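Local coordinates for probable secreted solute-binding lipoprotein (PDB 3I3V), which probably binds a solute outside the cell as the capture component of a membrane transport system, in the manner of bacterial extracellular solute-binding proteins, at residues A28-F33 against V40-L45; H13-T18 against T286-W291; D148-A153 against G266-A271; Q175-Q180 against V244-S249. One frame throughout, in Å; residues are numbered along the deposited sequence.

The four contacts fall into two pairs, consistent with the two-lobed build of this family. Contacts 1 and 2 belong to the four-stranded sheet; their centres are 14 Å apart, and Leu45 O lies 2.8 Å from Thr14 N, a probable hydrogen bond between neighbouring strands. Contacts 3 and 4, also 14 Å apart between centres, belong to the other lobe and touch each other, Trp268 CB of contact 3 lying 3.6 Å from Gln180 NE2 of contact 4. Contact 2 comes within about 5 Å of contact 4 at the nearest atoms, whereas the centres of contacts 1 and 3 are 47 Å apart. Along the chain, residues 13-18 and 286-291 close a loop that holds the other three contacts.

Contact 1 of 4, residues A28-F33 against V40-L45; sequences AAVDRF and VKIKNL
Phe33 and Ile42 meet with their side chains at about a right angle. Ile42 CG1 approaches obliquely by the CD2-CE2 side of the ring, 3.8 Å from Phe33 CE2, while Val40 CG1 comes in at the ring edge, near its plane and 4.1 Å from the same Phe33 CE2. The phenylalanine reaches this spot because its CG lies anti to the backbone N (chi1 174°), which swings the ring down the helix toward the start of the strand. One turn earlier, Val30 uses both methyls: CG1 rests 3.8 Å from Ile42 CG2, and CG2 lies 3.8 Å from Asn44 ND2, the valine and the asparagine approaching from opposite directions. The amide is steered by its other end, since Asn44 OD1 bonds to Tyr26 OH earlier on the same helix.

Helix 23-36 links strands 9-14 and 41-46, parallel neighbours in the sheet, as a beta-alpha-beta crossover. The short segments run at 161° to each other with axes 9.6 Å apart, the spacing of a helix laid on a sheet. Beyond, Phe306 and Phe309 of helix 300-310 meet the Phe33 ring edge-to-face.

The chemistry is thus almost wholly apolar: helix and strand are held here by the fit of branched and aromatic side chains, with the asparagine amide turned to its tyrosine partner.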
loop_
_atom_site.group_PDB
_atom_site.type_symbol
_atom_site.label_atom_id
_atom_site.label_comp_id
_atom_site.label_asym_id
_atom_site.label_seq_id
_atom_site.Cartn_x
_atom_site.Cartn_y
_atom_site.Cartn_z
ATOM N N ALA C 28 43.495 22.692 12.745
ATOM C CA ALA C 28 43.136 21.510 11.964
ATOM C C ALA C 28 41.645 21.507 11.643
ATOM O O ALA C 28 41.248 21.093 10.561
ATOM C CB ALA C 28 43.506 20.239 12.717
ATOM N N ALA C 29 40.815 21.954 12.581
ATOM C CA ALA C 29 39.378 21.986 12.337
ATOM C C ALA C 29 39.060 22.994 11.238
ATOM O O ALA C 29 38.222 22.726 10.387
ATOM C CB ALA C 29 38.617 22.338 13.615
ATOM N N VAL C 30 39.734 24.144 11.253
ATOM C CA VAL C 30 39.526 25.176 10.232
ATOM C C VAL C 30 39.851 24.636 8.844
ATOM O O VAL C 30 39.088 24.827 7.904
ATOM C CB VAL C 30 40.417 26.432 10.476
ATOM C CG1 VAL C 30 40.462 27.294 9.220
ATOM C CG2 VAL C 30 39.870 27.251 11.631
ATOM N N ASP C 31 40.992 23.962 8.728
ATOM C CA ASP C 31 41.423 23.402 7.453
ATOM C C ASP C 31 40.518 22.264 7.020
ATOM O O ASP C 31 40.331 22.035 5.831
ATOM C CB ASP C 31 42.865 22.928 7.551
ATOM C CG ASP C 31 43.798 24.033 7.980
ATOM O OD1 ASP C 31 43.671 25.155 7.440
ATOM O OD2 ASP C 31 44.656 23.782 8.852
ATOM N N ARG C 32 39.947 21.558 7.985
ATOM C CA ARG C 32 39.040 20.472 7.657
ATOM C C ARG C 32 37.767 21.124 7.111
ATOM O O ARG C 32 37.222 20.688 6.097
ATOM C CB ARG C 32 38.736 19.623 8.899
ATOM C CG ARG C 32 38.185 18.226 8.596
ATOM C CD ARG C 32 36.764 18.256 8.028
ATOM N NE ARG C 32 36.366 16.976 7.427
ATOM C CZ ARG C 32 36.927 16.450 6.337
ATOM N NH1 ARG C 32 37.913 17.087 5.723
ATOM N NH2 ARG C 32 36.506 15.288 5.855
ATOM N N PHE C 33 37.306 22.178 7.785
ATOM C CA PHE C 33 36.115 22.910 7.360
ATOM C C PHE C 33 36.295 23.396 5.930
ATOM O O PHE C 33 35.369 23.347 5.130
ATOM C CB PHE C 33 35.872 24.121 8.263
ATOM C CG PHE C 33 34.746 24.996 7.803
ATOM C CD1 PHE C 33 33.449 24.747 8.214
ATOM C CD2 PHE C 33 34.979 26.044 6.925
ATOM C CE1 PHE C 33 32.390 25.531 7.754
ATOM C CE2 PHE C 33 33.928 26.831 6.456
ATOM C CZ PHE C 33 32.632 26.574 6.872
ATOM N N VAL C 40 33.964 28.456 0.327
ATOM C CA VAL C 40 33.890 29.383 1.454
ATOM C C VAL C 40 35.261 29.727 2.036
ATOM O O VAL C 40 35.936 28.865 2.597
ATOM C CB VAL C 40 33.016 28.810 2.594
ATOM C CG1 VAL C 40 32.965 29.791 3.758
ATOM C CG2 VAL C 40 31.613 28.517 2.085
ATOM N N LYS C 41 35.670 30.987 1.905
ATOM C CA LYS C 41 36.950 31.422 2.447
ATOM C C LYS C 41 36.817 31.677 3.937
ATOM O O LYS C 41 35.799 32.191 4.399
ATOM C CB LYS C 41 37.440 32.700 1.761
ATOM C CG LYS C 41 38.595 33.387 2.517
ATOM C CD LYS C 41 39.243 34.548 1.747
ATOM C CE LYS C 41 40.119 34.056 0.596
ATOM N NZ LYS C 41 39.329 33.394 -0.487
ATOM N N ILE C 42 37.848 31.307 4.686
ATOM C CA ILE C 42 37.860 31.510 6.128
ATOM C C ILE C 42 39.097 32.312 6.491
ATOM O O ILE C 42 40.207 31.956 6.095
ATOM C CB ILE C 42 37.920 30.160 6.905
ATOM C CG1 ILE C 42 36.536 29.519 6.954
ATOM C CG2 ILE C 42 38.435 30.391 8.330
ATOM C CD1 ILE C 42 35.582 30.181 7.923
ATOM N N LYS C 43 38.912 33.398 7.230
ATOM C CA LYS C 43 40.056 34.190 7.653
ATOM C C LYS C 43 40.073 34.286 9.169
ATOM O O LYS C 43 39.037 34.507 9.788
ATOM C CB LYS C 43 40.015 35.596 7.051
ATOM C CG LYS C 43 41.317 36.358 7.275
ATOM C CD LYS C 43 41.273 37.764 6.721
ATOM C CE LYS C 43 42.597 38.468 6.976
ATOM N NZ LYS C 43 42.539 39.915 6.629
ATOM N N ASN C 44 41.241 34.108 9.773
ATOM C CA ASN C 44 41.349 34.208 11.224
ATOM C C ASN C 44 42.120 35.436 11.677
ATOM O O ASN C 44 43.204 35.716 11.171
ATOM C CB ASN C 44 42.035 32.972 11.814
ATOM C CG ASN C 44 41.102 31.793 11.946
ATOM O OD1 ASN C 44 40.126 31.833 12.692
ATOM N ND2 ASN C 44 41.396 30.731 11.215
ATOM N N LEU C 45 41.541 36.179 12.617
ATOM C CA LEU C 45 42.207 37.340 13.197
ATOM C C LEU C 45 42.510 36.862 14.610
ATOM O O LEU C 45 41.598 36.611 15.394
ATOM C CB LEU C 45 41.282 38.564 13.224
ATOM C CG LEU C 45 40.963 39.248 11.880
ATOM C CD1 LEU C 45 39.938 40.371 12.099
ATOM C CD2 LEU C 45 42.247 39.817 11.261
#

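Contact 2 of 4, residues H13-T18 against T286-W291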
loop_
_atom_site.group_PDB
_atom_site.type_symbol
_atom_site.label_atom_id
_atom_site.label_comp_id
_atom_site.label_asym_id
_atom_site.label_seq_id
_atom_site.Cartn_x
_atom_site.Cartn_y
_atom_site.Cartn_z
ATOM N N HIS C 13 37.314 36.245 14.536
ATOM C CA HIS C 13 38.223 36.915 15.466
ATOM C C HIS C 13 38.354 35.964 16.651
ATOM O O HIS C 13 37.418 35.815 17.432
ATOM C CB HIS C 13 37.632 38.256 15.916
ATOM C CG HIS C 13 38.658 39.233 16.391
ATOM N ND1 HIS C 13 38.341 40.500 16.802
ATOM C CD2 HIS C 13 40.004 39.116 16.490
ATOM C CE1 HIS C 13 39.455 41.140 17.136
ATOM N NE2 HIS C 13 40.470 40.323 16.954
ATOM N N THR C 14 39.524 35.343 16.780
ATOM C CA THR C 14 39.783 34.321 17.797
ATOM C C THR C 14 41.005 34.496 18.667
ATOM O O THR C 14 42.005 35.055 18.237
ATOM C CB THR C 14 40.022 32.963 17.133
ATOM O OG1 THR C 14 39.201 32.853 15.971
ATOM C CG2 THR C 14 39.733 31.839 18.087
ATOM N N GLN C 15 40.935 33.928 19.869
ATOM C CA GLN C 15 42.053 33.942 20.805
ATOM C C GLN C 15 42.886 32.694 20.552
ATOM O O GLN C 15 43.979 32.556 21.096
ATOM C CB GLN C 15 41.556 33.922 22.245
ATOM C CG GLN C 15 40.962 35.232 22.704
ATOM C CD GLN C 15 40.595 35.213 24.166
ATOM O OE1 GLN C 15 39.927 34.288 24.636
ATOM N NE2 GLN C 15 41.020 36.240 24.901
ATOM N N LEU C 16 42.351 31.787 19.734
ATOM C CA LEU C 16 43.020 30.538 19.390
ATOM C C LEU C 16 43.781 30.696 18.085
ATOM O O LEU C 16 43.341 31.422 17.191
ATOM C CB LEU C 16 42.005 29.404 19.208
ATOM C CG LEU C 16 41.131 28.982 20.385
ATOM C CD1 LEU C 16 40.332 27.753 19.989
ATOM C CD2 LEU C 16 41.999 28.685 21.601
ATOM N N GLY C 17 44.905 29.993 17.959
ATOM C CA GLY C 17 45.676 30.085 16.728
ATOM C C GLY C 17 47.179 30.046 16.924
ATOM O O GLY C 17 47.922 29.752 15.991
ATOM N N THR C 18 47.632 30.356 18.133
ATOM C CA THR C 18 49.056 30.331 18.434
ATOM C C THR C 18 49.357 29.613 19.747
ATOM O O THR C 18 49.410 28.385 19.781
ATOM C CB THR C 18 49.648 31.752 18.483
ATOM O OG1 THR C 18 48.831 32.590 19.312
ATOM C CG2 THR C 18 49.728 32.334 17.074
ATOM N N THR C 286 32.532 28.606 31.016
ATOM C CA THR C 286 32.581 29.855 30.276
ATOM C C THR C 286 33.920 30.282 29.715
ATOM O O THR C 286 34.237 31.471 29.669
ATOM C CB THR C 286 31.969 31.020 31.090
ATOM O OG1 THR C 286 32.557 31.067 32.398
ATOM C CG2 THR C 286 30.456 30.844 31.194
ATOM N N LEU C 287 34.711 29.301 29.296
ATOM C CA LEU C 287 35.982 29.579 28.646
ATOM C C LEU C 287 35.545 29.834 27.197
ATOM O O LEU C 287 34.341 29.801 26.901
ATOM C CB LEU C 287 36.920 28.375 28.739
ATOM C CG LEU C 287 37.741 28.327 30.035
ATOM C CD1 LEU C 287 36.812 28.228 31.231
ATOM C CD2 LEU C 287 38.703 27.148 29.998
ATOM N N ILE C 288 36.493 30.087 26.303
ATOM C CA ILE C 288 36.178 30.386 24.906
ATOM C C ILE C 288 34.841 29.866 24.348
ATOM O O ILE C 288 34.556 28.672 24.370
ATOM C CB ILE C 288 37.324 29.929 23.994
ATOM C CG1 ILE C 288 38.575 30.752 24.319
ATOM C CG2 ILE C 288 36.932 30.086 22.527
ATOM C CD1 ILE C 288 39.743 30.500 23.394
ATOM N N GLY C 289 34.022 30.798 23.867
ATOM C CA GLY C 289 32.734 30.463 23.285
ATOM C C GLY C 289 32.607 31.175 21.949
ATOM O O GLY C 289 33.429 32.047 21.646
ATOM N N PHE C 290 31.595 30.810 21.154
ATOM C CA PHE C 290 31.363 31.416 19.837
ATOM C C PHE C 290 30.344 32.564 19.902
ATOM O O PHE C 290 29.190 32.355 20.281
ATOM C CB PHE C 290 30.840 30.355 18.843
ATOM C CG PHE C 290 31.854 29.293 18.475
ATOM C CD1 PHE C 290 32.856 29.551 17.544
ATOM C CD2 PHE C 290 31.791 28.020 19.052
ATOM C CE1 PHE C 290 33.784 28.557 17.183
ATOM C CE2 PHE C 290 32.713 27.031 18.696
ATOM C CZ PHE C 290 33.709 27.302 17.758
ATOM N N TRP C 291 30.759 33.770 19.516
ATOM C CA TRP C 291 29.854 34.913 19.532
ATOM C C TRP C 291 29.556 35.335 18.096
ATOM O O TRP C 291 30.410 35.196 17.217
ATOM C CB TRP C 291 30.474 36.099 20.282
ATOM C CG TRP C 291 30.914 35.800 21.682
ATOM C CD1 TRP C 291 31.867 34.900 22.069
ATOM C CD2 TRP C 291 30.467 36.451 22.881
ATOM N NE1 TRP C 291 32.045 34.954 23.431
ATOM C CE2 TRP C 291 31.201 35.897 23.955
ATOM C CE3 TRP C 291 29.520 37.450 23.152
ATOM C CZ2 TRP C 291 31.019 36.310 25.278
ATOM C CZ3 TRP C 291 29.340 37.860 24.465
ATOM C CH2 TRP C 291 30.086 37.292 25.512
#
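The backbones of Gln15 and Ile288 come no closer than 8.0 Å between CA atoms, each lying just off the end of a strand, so side chains must bridge the gap. Ile288 does most of the reaching. Its CG1 is placed anti to the carbonyl carbon (chi1 -65°) and the chain then extends, carrying CD1 as far as Leu16. There Ile288 CD1 lies 3.4 Å from Leu16 CD2, tighter than usual van der Waals contact, and 3.6 Å from Leu16 CG, so the methyl is pressed against one branch of the leucine and its fork. The two side chains cross obliquely.

Gln15 also meets the isoleucine obliquely. Its CB is 4.0 Å from Ile288 CD1, and its OE1 passes 3.8 Å from Ile288 CG1, a plain van der Waals approach. The amide has its polar partner elsewhere, NE2 bonding to Gly48 O.

Strand 67-70 stands between strands 9-14 and 289-292, parallel to the first and antiparallel to the second. This order, with a late strand returning to the sheet, is consistent with the type II periplasmic binding protein fold; Gln15 and Leu16 directly follow strand 9-14, and Ile288 directly precedes the returning strand 289-292. Phe122, at the beginning of strand 122-131 in the other sheet, packs on both Leu16 and Ile288. Nearby, the loop after strand 9-14 continues through Gly17, whose N bonds to Ser23 OG at the start of helix 23-36.

Contact 3 of 4, residues D148-A153 against G266-A271; sequences DQLIAA and GGWPLA
Leu150 projects toward Trp268 and Pro269 from a helix whose shortest polar bond in this segment, Ala153 N to Gln149 O at 2.8 Å, belongs to the regular backbone pattern. Its companion, Ala152 N to Asp148 O at 3.0 Å, is part of the same helix. Across the contact itself everything is apolar: Leu150 CD2 touches both partners, and Leu150 CB adds a second contact to the proline.

With CG anti to the backbone N (chi1 176°), the leucine stretches outward from the helix, and CD2 stands 3.4 Å above the plane of the Trp268 ring system, displaced toward its rim. The nearest ring atom to Leu150 CD2 is Trp268 CZ2, at 3.6 Å, and the two side chains cross at about a right angle. The same methyl, Leu150 CD2, reaches Pro269 CG at 4.0 Å, and Leu150 CB lies equally far, 4.0 Å, from Pro269 CG. Pro269 CD also stands above the indole plane, on the side of the leucine methyl and again offset toward the rim.

The segment 266-271 leaves strand 263-266 as a loop, and Leu270 pairs by backbone bonds with Thr145, just before helix 147-159, and with Gly147 at its first residue, so loop and helix start are tied together beside the leucine. Helix 203-217 adds Leu215 against the indole, helix 172-182 adds Ile181, and Val128 of strand 122-131 also packs on it, placing Trp268 between two helices and the sheet.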
loop_
_atom_site.group_PDB
_atom_site.type_symbol
_atom_site.label_atom_id
_atom_site.label_comp_id
_atom_site.label_asym_id
_atom_site.label_seq_id
_atom_site.Cartn_x
_atom_site.Cartn_y
_atom_site.Cartn_z
ATOM N N ASP C 148 38.433 15.019 58.328
ATOM C CA ASP C 148 39.171 14.290 59.358
ATOM C C ASP C 148 40.208 13.363 58.744
ATOM O O ASP C 148 41.339 13.290 59.214
ATOM C CB ASP C 148 38.225 13.471 60.237
ATOM C CG ASP C 148 37.442 14.326 61.196
ATOM O OD1 ASP C 148 37.939 15.416 61.558
ATOM O OD2 ASP C 148 36.337 13.905 61.596
ATOM N N GLN C 149 39.825 12.648 57.695
ATOM C CA GLN C 149 40.757 11.736 57.039
ATOM C C GLN C 149 41.874 12.517 56.347
ATOM O O GLN C 149 43.036 12.101 56.375
ATOM C CB GLN C 149 40.018 10.865 56.023
ATOM C CG GLN C 149 38.955 9.977 56.639
ATOM C CD GLN C 149 38.084 9.293 55.594
ATOM O OE1 GLN C 149 38.205 9.558 54.395
ATOM N NE2 GLN C 149 37.192 8.416 56.051
ATOM N N LEU C 150 41.523 13.649 55.734
ATOM C CA LEU C 150 42.510 14.473 55.046
ATOM C C LEU C 150 43.568 14.919 56.033
ATOM O O LEU C 150 44.760 14.860 55.749
ATOM C CB LEU C 150 41.855 15.704 54.418
ATOM C CG LEU C 150 42.780 16.725 53.732
ATOM C CD1 LEU C 150 43.571 16.070 52.601
ATOM C CD2 LEU C 150 41.942 17.874 53.192
ATOM N N ILE C 151 43.129 15.374 57.199
ATOM C CA ILE C 151 44.072 15.815 58.208
ATOM C C ILE C 151 44.957 14.654 58.639
ATOM O O ILE C 151 46.168 14.819 58.781
ATOM C CB ILE C 151 43.359 16.377 59.446
ATOM C CG1 ILE C 151 42.527 17.599 59.055
ATOM C CG2 ILE C 151 44.388 16.753 60.506
ATOM C CD1 ILE C 151 41.876 18.292 60.231
ATOM N N ALA C 152 44.343 13.487 58.843
ATOM C CA ALA C 152 45.065 12.285 59.264
ATOM C C ALA C 152 46.086 11.868 58.213
ATOM O O ALA C 152 47.170 11.386 58.543
ATOM C CB ALA C 152 44.079 11.132 59.529
ATOM N N ALA C 153 45.740 12.053 56.944
ATOM C CA ALA C 153 46.657 11.706 55.870
ATOM C C ALA C 153 47.798 12.721 55.861
ATOM O O ALA C 153 48.962 12.365 55.658
ATOM C CB ALA C 153 45.924 11.713 54.542
ATOM N N GLY C 266 40.268 13.011 42.272
ATOM C CA GLY C 266 39.031 12.977 43.026
ATOM C C GLY C 266 38.594 14.404 43.325
ATOM O O GLY C 266 38.903 15.325 42.568
ATOM N N GLY C 267 37.873 14.583 44.427
ATOM C CA GLY C 267 37.420 15.905 44.808
ATOM C C GLY C 267 38.010 16.276 46.153
ATOM O O GLY C 267 38.733 15.485 46.763
ATOM N N TRP C 268 37.713 17.480 46.623
ATOM C CA TRP C 268 38.231 17.922 47.909
ATOM C C TRP C 268 37.346 17.367 49.034
ATOM O O TRP C 268 36.120 17.475 48.990
ATOM C CB TRP C 268 38.293 19.456 47.946
ATOM C CG TRP C 268 38.954 19.975 49.178
ATOM C CD1 TRP C 268 38.359 20.243 50.374
ATOM C CD2 TRP C 268 40.360 20.190 49.371
ATOM N NE1 TRP C 268 39.303 20.604 51.301
ATOM C CE2 TRP C 268 40.539 20.579 50.713
ATOM C CE3 TRP C 268 41.483 20.088 48.543
ATOM C CZ2 TRP C 268 41.796 20.868 51.247
ATOM C CZ3 TRP C 268 42.735 20.377 49.073
ATOM C CH2 TRP C 268 42.878 20.761 50.413
ATOM N N PRO C 269 37.962 16.740 50.049
ATOM C CA PRO C 269 37.237 16.158 51.183
ATOM C C PRO C 269 36.194 17.088 51.778
ATOM O O PRO C 269 36.350 18.301 51.746
ATOM C CB PRO C 269 38.351 15.827 52.166
ATOM C CG PRO C 269 39.451 15.409 51.252
ATOM C CD PRO C 269 39.409 16.502 50.184
ATOM N N LEU C 270 35.134 16.506 52.329
ATOM C CA LEU C 270 34.051 17.273 52.929
ATOM C C LEU C 270 34.099 17.296 54.453
ATOM O O LEU C 270 34.610 16.366 55.092
ATOM C CB LEU C 270 32.701 16.691 52.505
ATOM C CG LEU C 270 32.345 16.628 51.018
ATOM C CD1 LEU C 270 31.014 15.944 50.889
ATOM C CD2 LEU C 270 32.287 18.023 50.398
ATOM N N ALA C 271 33.558 18.369 55.021
ATOM C CA ALA C 271 33.467 18.521 56.468
ATOM C C ALA C 271 32.082 17.965 56.781
ATOM O O ALA C 271 31.295 17.729 55.862
ATOM C CB ALA C 271 33.541 19.987 56.853
#

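Contact 4 of 4, residues Q175-Q180 against V244-S249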
loop_
_atom_site.group_PDB
_atom_site.type_symbol
_atom_site.label_atom_id
_atom_site.label_comp_id
_atom_site.label_asym_id
_atom_site.label_seq_id
_atom_site.Cartn_x
_atom_site.Cartn_y
_atom_site.Cartn_z
ATOM N N GLN C 175 44.076 31.316 45.643
ATOM C CA GLN C 175 42.805 32.039 45.711
ATOM C C GLN C 175 41.621 31.183 45.257
ATOM O O GLN C 175 40.530 31.302 45.810
ATOM C CB GLN C 175 42.889 33.363 44.920
ATOM C CG GLN C 175 42.195 33.403 43.561
ATOM C CD GLN C 175 40.750 33.881 43.630
ATOM O OE1 GLN C 175 40.069 33.968 42.609
ATOM N NE2 GLN C 175 40.281 34.194 44.830
ATOM N N LYS C 176 41.833 30.309 44.275
ATOM C CA LYS C 176 40.765 29.425 43.799
ATOM C C LYS C 176 40.505 28.244 44.760
ATOM O O LYS C 176 39.352 27.838 44.958
ATOM C CB LYS C 176 41.108 28.880 42.414
ATOM C CG LYS C 176 40.094 29.233 41.326
ATOM C CD LYS C 176 40.093 30.722 40.988
ATOM C CE LYS C 176 41.344 31.113 40.238
ATOM N NZ LYS C 176 41.440 32.585 40.021
ATOM N N LEU C 177 41.567 27.695 45.359
ATOM C CA LEU C 177 41.421 26.562 46.279
ATOM C C LEU C 177 40.728 27.003 47.566
ATOM O O LEU C 177 39.886 26.277 48.099
ATOM C CB LEU C 177 42.785 25.955 46.629
ATOM C CG LEU C 177 42.879 24.425 46.815
ATOM C CD1 LEU C 177 43.924 24.126 47.879
ATOM C CD2 LEU C 177 41.545 23.826 47.224
ATOM N N LEU C 178 41.077 28.194 48.057
ATOM C CA LEU C 178 40.470 28.741 49.275
ATOM C C LEU C 178 38.978 28.939 49.047
ATOM O O LEU C 178 38.153 28.632 49.909
ATOM C CB LEU C 178 41.087 30.104 49.628
ATOM C CG LEU C 178 41.002 30.674 51.059
ATOM C CD1 LEU C 178 40.683 32.146 50.957
ATOM C CD2 LEU C 178 39.958 29.962 51.921
ATOM N N ALA C 179 38.638 29.465 47.877
ATOM C CA ALA C 179 37.248 29.715 47.523
ATOM C C ALA C 179 36.486 28.408 47.361
ATOM O O ALA C 179 35.297 28.338 47.652
ATOM C CB ALA C 179 37.172 30.539 46.229
ATOM N N GLN C 180 37.167 27.368 46.896
ATOM C CA GLN C 180 36.523 26.071 46.726
ATOM C C GLN C 180 36.239 25.441 48.095
ATOM O O GLN C 180 35.151 24.912 48.343
ATOM C CB GLN C 180 37.413 25.144 45.887
ATOM C CG GLN C 180 37.159 23.666 46.142
ATOM C CD GLN C 180 37.822 22.763 45.130
ATOM O OE1 GLN C 180 38.708 23.183 44.376
ATOM N NE2 GLN C 180 37.404 21.502 45.118
ATOM N N VAL C 244 49.526 15.800 47.249
ATOM C CA VAL C 244 48.201 16.215 46.797
ATOM C C VAL C 244 48.234 17.574 46.125
ATOM O O VAL C 244 48.976 18.469 46.532
ATOM C CB VAL C 244 47.191 16.274 47.952
ATOM C CG1 VAL C 244 45.789 16.558 47.400
ATOM C CG2 VAL C 244 47.200 14.963 48.723
ATOM N N GLN C 245 47.409 17.733 45.099
ATOM C CA GLN C 245 47.371 18.991 44.381
ATOM C C GLN C 245 46.056 19.221 43.680
ATOM O O GLN C 245 45.614 18.375 42.906
ATOM C CB GLN C 245 48.475 19.021 43.329
ATOM C CG GLN C 245 48.458 20.257 42.469
ATOM C CD GLN C 245 49.363 20.133 41.258
ATOM O OE1 GLN C 245 49.946 21.116 40.803
ATOM N NE2 GLN C 245 49.477 18.924 40.728
ATOM N N SER C 246 45.428 20.360 43.952
ATOM C CA SER C 246 44.191 20.709 43.273
ATOM C C SER C 246 44.624 21.564 42.080
ATOM O O SER C 246 45.375 22.524 42.245
ATOM C CB SER C 246 43.295 21.534 44.183
ATOM O OG SER C 246 42.173 21.996 43.457
ATOM N N ALA C 247 44.169 21.241 40.879
ATOM C CA ALA C 247 44.596 22.046 39.749
ATOM C C ALA C 247 43.780 21.800 38.489
ATOM O O ALA C 247 43.205 20.732 38.326
ATOM C CB ALA C 247 46.064 21.780 39.476
HETATM N N MSE C 248 43.733 22.794 37.603
HETATM C CA MSE C 248 43.004 22.666 36.346
HETATM C C MSE C 248 43.486 21.399 35.643
HETATM O O MSE C 248 44.668 21.064 35.710
HETATM C CB MSE C 248 43.294 23.859 35.439
HETATM C CG MSE C 248 42.782 25.207 35.929
HETATM SE SE MSE C 248 43.319 26.638 34.706
HETATM C CE MSE C 248 41.938 26.330 33.381
ATOM N N SER C 249 42.586 20.695 34.964
ATOM C CA SER C 249 42.991 19.485 34.267
ATOM C C SER C 249 44.108 19.824 33.268
ATOM O O SER C 249 44.980 19.000 33.001
ATOM C CB SER C 249 41.792 18.843 33.556
ATOM O OG SER C 249 41.227 19.718 32.598
HETATM O O HOH W 1 39.736 21.202 42.955
#
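Gln180 and Ser246 are brought together by matching first torsions: Gln180 CG lies anti to the backbone N (chi1 155°) and its chain runs on extended, while Ser246 OG is likewise anti to its own N (chi1 173°). That brings the amide oxygen and the hydroxyl near each other but leaves Gln180 OE1 3.8 Å from Ser246 OG, and a water fills the bridging role. The water gives a hydrogen to Gln180 OE1 at 2.6 Å and accepts one from Ser246 OG, also at 2.6 Å. One molecule thus links two buried polar groups, one on the helix and one on the strand. The rotation of the amide is fixed further by Gln180 NE2, which bonds to Thr280 OG1.

Beside this polar bridge Leu177 supplies the apolar half. Lying one turn before Gln180 on the helix, it packs its CG 3.9 Å from Ser246 CB, so that the serine meets the leucine with its carbon and the water with its oxygen. Elsewhere on the helix Lys176 forms a salt bridge with Asp358.

Helix 172-182 thus lies against the end of strand 242-246, which runs parallel to strand 163-166 and antiparallel to strand 122-131. Helix 363-377 packs on the helix through Gln175 and Leu178, and helix 230-238 meets the strand through Gln245. Past Ser246 the chain turns into helix 249-252, with the selenomethionine Met248 at its N-cap position.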